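GTP-binding protein (Pyrococcus horikoshii, PDB 1WXQ) probably binds GTP as an Obg-type P-loop GTPase with a TGS domain, although its cellular role is unknown. Local coordinates at residues E184-L189 / L204-E209; I175-N180 / R212-M217; K152-I157 / D194-S199. All coordinates share one frame; numbering follows the deposited sequence.

Contact 1 of 3, residues E184-L189 / L204-E209; sequences EAMHKL and LAFASE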
loop_
_atom_site.group_PDB
_atom_site.type_symbol
_atom_site.label_atom_id
_atom_site.label_comp_id
_atom_site.label_asym_id
_atom_site.label_seq_id
_atom_site.Cartn_x
_atom_site.Cartn_y
_atom_site.Cartn_z
ATOM N N GLU A 184 -10.819 -13.558 -10.538
ATOM C CA GLU A 184 -10.603 -14.252 -9.275
ATOM C C GLU A 184 -11.760 -14.123 -8.314
ATOM O O GLU A 184 -12.182 -15.107 -7.718
ATOM C CB GLU A 184 -9.352 -13.723 -8.575
ATOM C CG GLU A 184 -8.075 -13.876 -9.360
ATOM C CD GLU A 184 -6.903 -13.243 -8.644
ATOM O OE1 GLU A 184 -7.122 -12.181 -8.016
ATOM O OE2 GLU A 184 -5.773 -13.787 -8.714
ATOM N N ALA A 185 -12.256 -12.906 -8.143
ATOM C CA ALA A 185 -13.354 -12.675 -7.220
ATOM C C ALA A 185 -14.520 -13.573 -7.600
ATOM O O ALA A 185 -15.059 -14.306 -6.768
ATOM C CB ALA A 185 -13.765 -11.216 -7.266
HETATM N N MSE A 186 -14.892 -13.522 -8.871
HETATM C CA MSE A 186 -15.990 -14.332 -9.363
HETATM C C MSE A 186 -15.725 -15.803 -9.106
HETATM O O MSE A 186 -16.585 -16.530 -8.590
HETATM C CB MSE A 186 -16.173 -14.115 -10.857
HETATM C CG MSE A 186 -16.738 -12.776 -11.219
HETATM SE SE MSE A 186 -17.058 -12.723 -13.111
HETATM C CE MSE A 186 -17.867 -14.465 -13.329
ATOM N N HIS A 187 -14.527 -16.231 -9.490
ATOM C CA HIS A 187 -14.108 -17.618 -9.338
ATOM C C HIS A 187 -14.224 -18.043 -7.886
ATOM O O HIS A 187 -14.713 -19.127 -7.586
ATOM C CB HIS A 187 -12.663 -17.772 -9.840
ATOM C CG HIS A 187 -12.089 -19.145 -9.659
ATOM N ND1 HIS A 187 -11.568 -19.584 -8.461
ATOM C CD2 HIS A 187 -11.962 -20.180 -10.525
ATOM C CE1 HIS A 187 -11.146 -20.829 -8.597
ATOM N NE2 HIS A 187 -11.375 -21.214 -9.840
ATOM N N LYS A 188 -13.800 -17.160 -6.992
ATOM C CA LYS A 188 -13.816 -17.424 -5.564
ATOM C C LYS A 188 -15.200 -17.549 -4.940
ATOM O O LYS A 188 -15.363 -18.226 -3.929
ATOM C CB LYS A 188 -13.037 -16.331 -4.850
ATOM C CG LYS A 188 -12.865 -16.545 -3.363
ATOM C CD LYS A 188 -12.078 -15.400 -2.760
ATOM C CE LYS A 188 -12.043 -15.501 -1.248
ATOM N NZ LYS A 188 -11.133 -14.475 -0.665
ATOM N N LEU A 189 -16.192 -16.892 -5.530
ATOM C CA LEU A 189 -17.551 -16.929 -5.005
ATOM C C LEU A 189 -18.493 -17.677 -5.943
ATOM O O LEU A 189 -19.696 -17.366 -5.937
ATOM C CB LEU A 189 -18.067 -15.503 -4.798
ATOM C CG LEU A 189 -17.258 -14.549 -3.916
ATOM C CD1 LEU A 189 -17.819 -13.143 -4.031
ATOM C CD2 LEU A 189 -17.301 -15.026 -2.468
ATOM N N LEU A 204 -23.336 -7.545 -3.611
ATOM C CA LEU A 204 -22.735 -7.005 -2.395
ATOM C C LEU A 204 -21.517 -7.866 -2.004
ATOM O O LEU A 204 -20.433 -7.348 -1.675
ATOM C CB LEU A 204 -23.772 -6.989 -1.273
ATOM C CG LEU A 204 -23.257 -6.550 0.085
ATOM C CD1 LEU A 204 -22.515 -5.250 -0.062
ATOM C CD2 LEU A 204 -24.432 -6.391 1.053
ATOM N N ALA A 205 -21.696 -9.182 -2.064
ATOM C CA ALA A 205 -20.615 -10.099 -1.724
ATOM C C ALA A 205 -19.456 -9.901 -2.693
ATOM O O ALA A 205 -18.290 -9.921 -2.302
ATOM C CB ALA A 205 -21.103 -11.538 -1.793
ATOM N N PHE A 206 -19.777 -9.724 -3.969
ATOM C CA PHE A 206 -18.732 -9.519 -4.956
ATOM C C PHE A 206 -18.068 -8.176 -4.692
ATOM O O PHE A 206 -16.858 -8.051 -4.824
ATOM C CB PHE A 206 -19.297 -9.567 -6.374
ATOM C CG PHE A 206 -18.318 -9.122 -7.425
ATOM C CD1 PHE A 206 -18.336 -7.815 -7.897
ATOM C CD2 PHE A 206 -17.355 -9.994 -7.913
ATOM C CE1 PHE A 206 -17.405 -7.379 -8.844
ATOM C CE2 PHE A 206 -16.422 -9.574 -8.857
ATOM C CZ PHE A 206 -16.446 -8.260 -9.325
ATOM N N ALA A 207 -18.860 -7.180 -4.308
ATOM C CA ALA A 207 -18.315 -5.858 -4.015
ATOM C C ALA A 207 -17.303 -5.935 -2.871
ATOM O O ALA A 207 -16.201 -5.404 -2.975
ATOM C CB ALA A 207 -19.446 -4.872 -3.649
ATOM N N SER A 208 -17.687 -6.603 -1.787
ATOM C CA SER A 208 -16.819 -6.736 -0.628
ATOM C C SER A 208 -15.516 -7.428 -1.014
ATOM O O SER A 208 -14.438 -7.026 -0.574
ATOM C CB SER A 208 -17.526 -7.530 0.490
ATOM O OG SER A 208 -18.608 -6.788 1.061
ATOM N N GLU A 209 -15.614 -8.454 -1.851
ATOM C CA GLU A 209 -14.430 -9.173 -2.260
ATOM C C GLU A 209 -13.499 -8.275 -3.061
ATOM O O GLU A 209 -12.282 -8.422 -2.997
ATOM C CB GLU A 209 -14.811 -10.402 -3.079
ATOM C CG GLU A 209 -13.622 -11.295 -3.416
ATOM C CD GLU A 209 -12.676 -11.520 -2.239
ATOM O OE1 GLU A 209 -13.150 -11.818 -1.117
ATOM O OE2 GLU A 209 -11.449 -11.405 -2.453
#
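Ala-185 meets Phe-206 and Glu-209 where two successive helices, 179-188 and 200-214, joined by a loop, pack across each other in the helical insertion that separates strands 104-110 and 217-222 of the G domain. The segment axes come within 9.7 Å and cross at 129°, steeply and somewhat nearer perpendicular than antiparallel. The methyl of Ala-185 points into the interface, with CB 3.5 Å from CE2 of Phe-206, and on its other flank it rests against the aliphatic start of Glu-209, CB to CG 3.9 Å. Met-186 adds only its near end: CG lies 4.0 Å from CE2 of Phe-206, while its end leads away; the side chain also touches Leu-164 and Trp-198. Further cover for the Phe-206 ring comes from Ile-168 of helix 164-171 and, edge-to-face, from Trp-198. About a turn after Ala-185, Lys-188 is stretched out and crosses Glu-209 at about a right angle, forming a weak salt bridge, NZ to OE1 3.4 Å. Glu-209 sends CG anti to its own N (chi1 -174°) and then bends at chi2 (44°), which lays CG on Ala-185 and turns the carboxylate to Lys-188; OE2 also forms a salt bridge with Arg-212. Replacing Glu-209 with a leucine would probably leave Lys-188 and Arg-212 close together with no shared anion to balance their charges. Leu-189, where the first helix has ended, closes the contact by setting CD1 3.7 Å from the carbonyl O of Ala-205 and 3.9 Å from CA of Phe-206.

Contact 2 of 3, residues I175-N180 / R212-M217; sequences IGVNEN and RVNKPM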
loop_
_atom_site.group_PDB
_atom_site.type_symbol
_atom_site.label_atom_id
_atom_site.label_comp_id
_atom_site.label_asym_id
_atom_site.label_seq_id
_atom_site.Cartn_x
_atom_site.Cartn_y
_atom_site.Cartn_z
ATOM N N ILE A 175 -11.679 2.581 -10.442
ATOM C CA ILE A 175 -11.196 2.422 -9.083
ATOM C C ILE A 175 -9.870 1.665 -9.016
ATOM O O ILE A 175 -9.233 1.597 -7.968
ATOM C CB ILE A 175 -12.262 1.727 -8.202
ATOM C CG1 ILE A 175 -13.523 2.592 -8.150
ATOM C CG2 ILE A 175 -11.748 1.537 -6.780
ATOM C CD1 ILE A 175 -14.384 2.512 -9.388
ATOM N N GLY A 176 -9.446 1.111 -10.145
ATOM C CA GLY A 176 -8.189 0.382 -10.173
ATOM C C GLY A 176 -8.342 -1.120 -10.328
ATOM O O GLY A 176 -7.382 -1.861 -10.137
ATOM N N VAL A 177 -9.531 -1.582 -10.691
ATOM C CA VAL A 177 -9.771 -3.019 -10.847
ATOM C C VAL A 177 -9.260 -3.620 -12.196
ATOM O O VAL A 177 -9.500 -3.032 -13.238
ATOM C CB VAL A 177 -11.291 -3.299 -10.708
ATOM C CG1 VAL A 177 -11.569 -4.765 -10.963
ATOM C CG2 VAL A 177 -11.797 -2.906 -9.316
ATOM N N ASN A 178 -8.554 -4.764 -12.159
ATOM C CA ASN A 178 -8.007 -5.567 -13.205
ATOM C C ASN A 178 -9.110 -6.456 -13.699
ATOM O O ASN A 178 -9.948 -6.928 -12.941
ATOM C CB ASN A 178 -6.875 -6.414 -12.619
ATOM C CG ASN A 178 -5.559 -5.960 -13.197
ATOM O OD1 ASN A 178 -5.144 -6.380 -14.274
ATOM N ND2 ASN A 178 -4.887 -5.071 -12.447
ATOM N N GLU A 179 -8.977 -6.941 -14.917
ATOM C CA GLU A 179 -9.830 -7.975 -15.398
ATOM C C GLU A 179 -9.420 -9.238 -14.648
ATOM O O GLU A 179 -10.194 -10.181 -14.594
ATOM C CB GLU A 179 -9.621 -8.200 -16.883
ATOM C CG GLU A 179 -10.546 -9.278 -17.402
ATOM C CD GLU A 179 -10.394 -9.522 -18.891
ATOM O OE1 GLU A 179 -10.377 -8.531 -19.668
ATOM O OE2 GLU A 179 -10.300 -10.708 -19.281
ATOM N N ASN A 180 -8.203 -9.279 -14.094
ATOM C CA ASN A 180 -7.763 -10.463 -13.351
ATOM C C ASN A 180 -8.388 -10.462 -11.968
ATOM O O ASN A 180 -8.729 -11.518 -11.444
ATOM C CB ASN A 180 -6.236 -10.516 -13.215
ATOM C CG ASN A 180 -5.772 -11.583 -12.228
ATOM O OD1 ASN A 180 -5.139 -11.279 -11.210
ATOM N ND2 ASN A 180 -6.089 -12.839 -12.524
ATOM N N ARG A 212 -11.644 -5.828 -0.580
ATOM C CA ARG A 212 -10.596 -6.559 0.115
ATOM C C ARG A 212 -9.299 -6.640 -0.679
ATOM O O ARG A 212 -8.213 -6.601 -0.109
ATOM C CB ARG A 212 -11.076 -7.971 0.443
ATOM C CG ARG A 212 -11.280 -8.274 1.934
ATOM C CD ARG A 212 -11.426 -9.780 2.080
ATOM N NE ARG A 212 -10.570 -10.413 1.077
ATOM C CZ ARG A 212 -10.653 -11.682 0.683
ATOM N NH1 ARG A 212 -11.566 -12.496 1.209
ATOM N NH2 ARG A 212 -9.827 -12.126 -0.264
ATOM N N VAL A 213 -9.424 -6.748 -1.996
ATOM C CA VAL A 213 -8.267 -6.851 -2.875
ATOM C C VAL A 213 -7.819 -5.523 -3.492
ATOM O O VAL A 213 -6.620 -5.310 -3.677
ATOM C CB VAL A 213 -8.548 -7.861 -4.018
ATOM C CG1 VAL A 213 -7.397 -7.878 -4.992
ATOM C CG2 VAL A 213 -8.759 -9.249 -3.444
ATOM N N ASN A 214 -8.784 -4.643 -3.788
ATOM C CA ASN A 214 -8.551 -3.331 -4.428
ATOM C C ASN A 214 -8.365 -2.173 -3.448
ATOM O O ASN A 214 -7.754 -1.158 -3.773
ATOM C CB ASN A 214 -9.724 -3.028 -5.383
ATOM C CG ASN A 214 -9.615 -1.666 -6.074
ATOM O OD1 ASN A 214 -10.053 -0.649 -5.542
ATOM N ND2 ASN A 214 -9.036 -1.652 -7.277
ATOM N N LYS A 215 -8.903 -2.315 -2.249
ATOM C CA LYS A 215 -8.761 -1.274 -1.250
ATOM C C LYS A 215 -8.303 -1.886 0.064
ATOM O O LYS A 215 -8.902 -1.683 1.103
ATOM C CB LYS A 215 -10.082 -0.530 -1.093
ATOM C CG LYS A 215 -10.418 0.324 -2.317
ATOM C CD LYS A 215 -9.370 1.421 -2.523
ATOM C CE LYS A 215 -9.588 2.239 -3.791
ATOM N NZ LYS A 215 -9.044 1.590 -5.017
ATOM N N PRO A 216 -7.216 -2.661 0.021
ATOM C CA PRO A 216 -6.699 -3.292 1.232
ATOM C C PRO A 216 -6.150 -2.197 2.117
ATOM O O PRO A 216 -5.666 -1.169 1.632
ATOM C CB PRO A 216 -5.596 -4.194 0.695
ATOM C CG PRO A 216 -5.043 -3.375 -0.419
ATOM C CD PRO A 216 -6.288 -2.855 -1.106
HETATM N N MSE A 217 -6.214 -2.395 3.420
HETATM C CA MSE A 217 -5.703 -1.357 4.289
HETATM C C MSE A 217 -4.944 -1.807 5.505
HETATM O O MSE A 217 -4.984 -2.969 5.898
HETATM C CB MSE A 217 -6.831 -0.414 4.710
HETATM C CG MSE A 217 -8.179 -1.048 5.028
HETATM SE SE MSE A 217 -9.479 0.376 5.385
HETATM C CE MSE A 217 -10.924 -0.262 4.270
#
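Lys-215 NZ is held by a cluster of carbonyl oxygens, and the one supplied from across the contact is Ile-175 O, at 3.0 Å. The ammonium approaches that oxygen in the carbonyl plane, with a C=O...N angle of 152°. Its other acceptors are the backbone O and the side-chain OD1 of Asn-214, each met from above its carbonyl plane, and the backbone oxygens of Arg-100 and Ala-102. To reach them, the lysine leaves the end of helix 200-214 and doubles back through bends at chi2 (-63°) and chi4 (-83°), bringing NZ over the last helical carbonyl. Ile-175 O receives a second donor as well: ND2 of Asn-214 gives it a weak bond of 3.3 Å. Asn-214, the last residue of that helix, thus uses both ends of its amide, ND2 on the neighbouring segment and OD1 on the lysine. The methyl CG2 of Ile-175 packs beside OD1 and NZ, and CG2 of Val-177 lies 3.7 Å from ND2 of Asn-214. Between them, Gly-176 has a positive phi, where a side chain would crowd the carbonyl O of Ile-175. The contact joins the turn leading into helix 179-188 to the junction between helix 200-214 and strand 217-222, where Pro-216 bonds through its backbone to Leu-105 of the adjacent parallel strand. With more acceptors than N-H groups, some of these bonds are probably shared, and the buried ammonium is met by several carbonyl dipoles, including one at a helix C-terminus, which would probably favour its charged form.

Contact 3 of 3, residues K152-I157 / D194-S199; sequences KFAKRI and DPTKWS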
loop_
_atom_site.group_PDB
_atom_site.type_symbol
_atom_site.label_atom_id
_atom_site.label_comp_id
_atom_site.label_asym_id
_atom_site.label_seq_id
_atom_site.Cartn_x
_atom_site.Cartn_y
_atom_site.Cartn_z
ATOM N N LYS A 152 -29.665 -3.505 -17.043
ATOM C CA LYS A 152 -29.229 -3.029 -18.362
ATOM C C LYS A 152 -27.719 -2.987 -18.392
ATOM O O LYS A 152 -27.081 -2.048 -18.877
ATOM C CB LYS A 152 -29.768 -1.621 -18.616
ATOM C CG LYS A 152 -31.250 -1.616 -18.923
ATOM C CD LYS A 152 -31.726 -0.207 -19.192
ATOM C CE LYS A 152 -33.222 -0.099 -19.417
ATOM N NZ LYS A 152 -33.544 1.301 -19.630
ATOM N N PHE A 153 -27.166 -4.010 -17.747
ATOM C CA PHE A 153 -25.803 -4.368 -17.998
ATOM C C PHE A 153 -25.711 -5.877 -18.230
ATOM O O PHE A 153 -25.025 -6.335 -19.138
ATOM C CB PHE A 153 -24.988 -3.935 -16.787
ATOM C CG PHE A 153 -23.610 -4.500 -16.885
ATOM C CD1 PHE A 153 -22.578 -3.704 -17.358
ATOM C CD2 PHE A 153 -23.350 -5.755 -16.372
ATOM C CE1 PHE A 153 -21.269 -4.167 -17.299
ATOM C CE2 PHE A 153 -22.036 -6.215 -16.313
ATOM C CZ PHE A 153 -20.983 -5.428 -16.778
ATOM N N ALA A 154 -26.501 -6.630 -17.490
ATOM C CA ALA A 154 -26.446 -8.081 -17.622
ATOM C C ALA A 154 -26.945 -8.560 -18.990
ATOM O O ALA A 154 -26.534 -9.591 -19.509
ATOM C CB ALA A 154 -27.305 -8.692 -16.512
ATOM N N LYS A 155 -27.891 -7.791 -19.564
ATOM C CA LYS A 155 -28.467 -8.251 -20.813
ATOM C C LYS A 155 -27.759 -7.638 -22.033
ATOM O O LYS A 155 -27.911 -8.084 -23.162
ATOM C CB LYS A 155 -29.941 -7.861 -20.823
ATOM C CG LYS A 155 -30.685 -8.415 -19.609
ATOM C CD LYS A 155 -32.195 -8.452 -19.823
ATOM C CE LYS A 155 -32.884 -7.171 -19.343
ATOM N NZ LYS A 155 -34.161 -7.513 -18.729
ATOM N N ARG A 156 -26.980 -6.564 -21.800
ATOM C CA ARG A 156 -26.172 -6.028 -22.894
ATOM C C ARG A 156 -24.902 -6.854 -23.137
ATOM O O ARG A 156 -23.883 -6.355 -23.596
ATOM C CB ARG A 156 -25.797 -4.586 -22.548
ATOM C CG ARG A 156 -25.496 -3.750 -23.791
ATOM C CD ARG A 156 -24.012 -3.377 -23.889
ATOM N NE ARG A 156 -23.420 -3.263 -22.553
ATOM C CZ ARG A 156 -22.220 -2.661 -22.458
ATOM N NH1 ARG A 156 -21.625 -2.193 -23.541
ATOM N NH2 ARG A 156 -21.634 -2.541 -21.263
ATOM N N ILE A 157 -25.012 -8.092 -22.605
ATOM C CA ILE A 157 -23.788 -8.870 -22.431
ATOM C C ILE A 157 -24.056 -10.376 -22.467
ATOM O O ILE A 157 -23.164 -11.199 -22.617
ATOM C CB ILE A 157 -23.154 -8.466 -21.100
ATOM C CG1 ILE A 157 -22.660 -7.018 -21.186
ATOM C CG2 ILE A 157 -21.941 -9.366 -20.787
ATOM C CD1 ILE A 157 -22.406 -6.514 -19.858
ATOM N N ASP A 194 -22.980 -15.692 -16.751
ATOM C CA ASP A 194 -24.194 -15.013 -17.195
ATOM C C ASP A 194 -24.584 -14.034 -16.099
ATOM O O ASP A 194 -25.114 -14.429 -15.071
ATOM C CB ASP A 194 -25.333 -16.018 -17.408
ATOM C CG ASP A 194 -26.577 -15.373 -18.002
ATOM O OD1 ASP A 194 -26.631 -14.124 -18.069
ATOM O OD2 ASP A 194 -27.503 -16.117 -18.399
ATOM N N PRO A 195 -24.312 -12.741 -16.293
ATOM C CA PRO A 195 -24.679 -11.779 -15.247
ATOM C C PRO A 195 -26.159 -11.787 -14.845
ATOM O O PRO A 195 -26.477 -11.647 -13.674
ATOM C CB PRO A 195 -24.226 -10.437 -15.826
ATOM C CG PRO A 195 -24.265 -10.671 -17.332
ATOM C CD PRO A 195 -23.714 -12.068 -17.458
ATOM N N THR A 196 -27.058 -11.962 -15.809
ATOM C CA THR A 196 -28.496 -11.981 -15.521
ATOM C C THR A 196 -28.858 -12.953 -14.397
ATOM O O THR A 196 -29.946 -12.865 -13.819
ATOM C CB THR A 196 -29.331 -12.379 -16.762
ATOM O OG1 THR A 196 -29.127 -13.775 -17.053
ATOM C CG2 THR A 196 -28.937 -11.527 -17.970
ATOM N N LYS A 197 -27.959 -13.889 -14.105
ATOM C CA LYS A 197 -28.190 -14.857 -13.037
ATOM C C LYS A 197 -27.737 -14.316 -11.667
ATOM O O LYS A 197 -28.116 -14.853 -10.632
ATOM C CB LYS A 197 -27.451 -16.168 -13.337
ATOM C CG LYS A 197 -28.081 -16.949 -14.477
ATOM C CD LYS A 197 -29.493 -16.497 -14.813
ATOM C CE LYS A 197 -29.857 -16.917 -16.234
ATOM N NZ LYS A 197 -30.414 -18.305 -16.327
ATOM N N TRP A 198 -26.922 -13.261 -11.673
ATOM C CA TRP A 198 -26.420 -12.646 -10.438
ATOM C C TRP A 198 -27.525 -12.021 -9.590
ATOM O O TRP A 198 -28.377 -11.294 -10.116
ATOM C CB TRP A 198 -25.390 -11.551 -10.764
ATOM C CG TRP A 198 -24.033 -12.073 -11.177
ATOM C CD1 TRP A 198 -23.780 -13.164 -11.965
ATOM C CD2 TRP A 198 -22.752 -11.505 -10.856
ATOM N NE1 TRP A 198 -22.430 -13.308 -12.152
ATOM C CE2 TRP A 198 -21.773 -12.306 -11.486
ATOM C CE3 TRP A 198 -22.336 -10.397 -10.101
ATOM C CZ2 TRP A 198 -20.397 -12.032 -11.386
ATOM C CZ3 TRP A 198 -20.973 -10.125 -10.001
ATOM C CH2 TRP A 198 -20.023 -10.942 -10.641
ATOM N N SER A 199 -27.495 -12.293 -8.281
ATOM C CA SER A 199 -28.472 -11.740 -7.349
ATOM C C SER A 199 -27.856 -10.560 -6.587
ATOM O O SER A 199 -26.663 -10.310 -6.692
ATOM C CB SER A 199 -28.931 -12.802 -6.348
ATOM O OG SER A 199 -27.991 -12.981 -5.295
#
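Thr-196 stands with chi1 at 71°, which sets its CG2 anti to the carbonyl carbon and against Ala-154, while OG1 turns back to its own segment. The methyl CG2 lies 3.6 Å from CB of Ala-154, and the hydroxyl OG1 donates to OD1 of Asp-194 at 2.7 Å, coming from above the carboxylate plane. The same OD1 takes a weak bond from the backbone N of Thr-196, in the manner of an Asx turn, so OD1 holds the threonine hydroxyl and, more weakly, the first part of the short 3-10 turn 195-197. Ala-154 is the centre of the contact. Its methyl lies against the link between Pro-195 and Thr-196, with CB 3.4 Å from N of Thr-196 and 3.6 Å from CB of Pro-195, and CG of the proline ring sits over the alanine's backbone, 3.3 Å from Ala-154 O. Two looser touches extend the patch: the side chains of Lys-155 and Thr-196 cross at about a right angle, CG to CG2 3.9 Å, and Ile-157, whose exact placement is doubtful, loosely approaches the proline ring. Helix 164-171 adds to the packing, Leu-164 touching Pro-195 and Ala-167 touching Ile-157. The contact therefore joins helix 151-154 and the residues following it to the loop that leads from helix 179-188 into helix 200-214, at the outlying part of the helical insertion. No hydrogen bond spans the two segments. Cohesion here comes from small apolar groups, while OD1 of Asp-194 is paired within the turn and its OD2 forms a salt bridge with Lys-158, just past the other segment, so that an ion pair borders the apolar patch.

The three contacts follow the helical insertion outward, their centres lying about 11 Å (contact 2), 21 Å (contact 1) and 33 Å (contact 3) from the centre of the chain. Contacts 1 and 2 use the same helix pair, with centres about 11 Å apart; contact 1 is nested in the loop that contact 2 closes. Contacts 1 and 3, about 16 Å apart, are linked by Trp-198 of segment 194-199, whose CZ2 lies 3.7 Å from CG of Met-186. Contacts 2 and 3 do not touch, their nearest atoms about 10 Å apart. Contact 2 lies where helix 200-214 meets strand 217-222 of the G-domain sheet; the probable P-loop, Gly-7 to Ser-14, belongs to none of them.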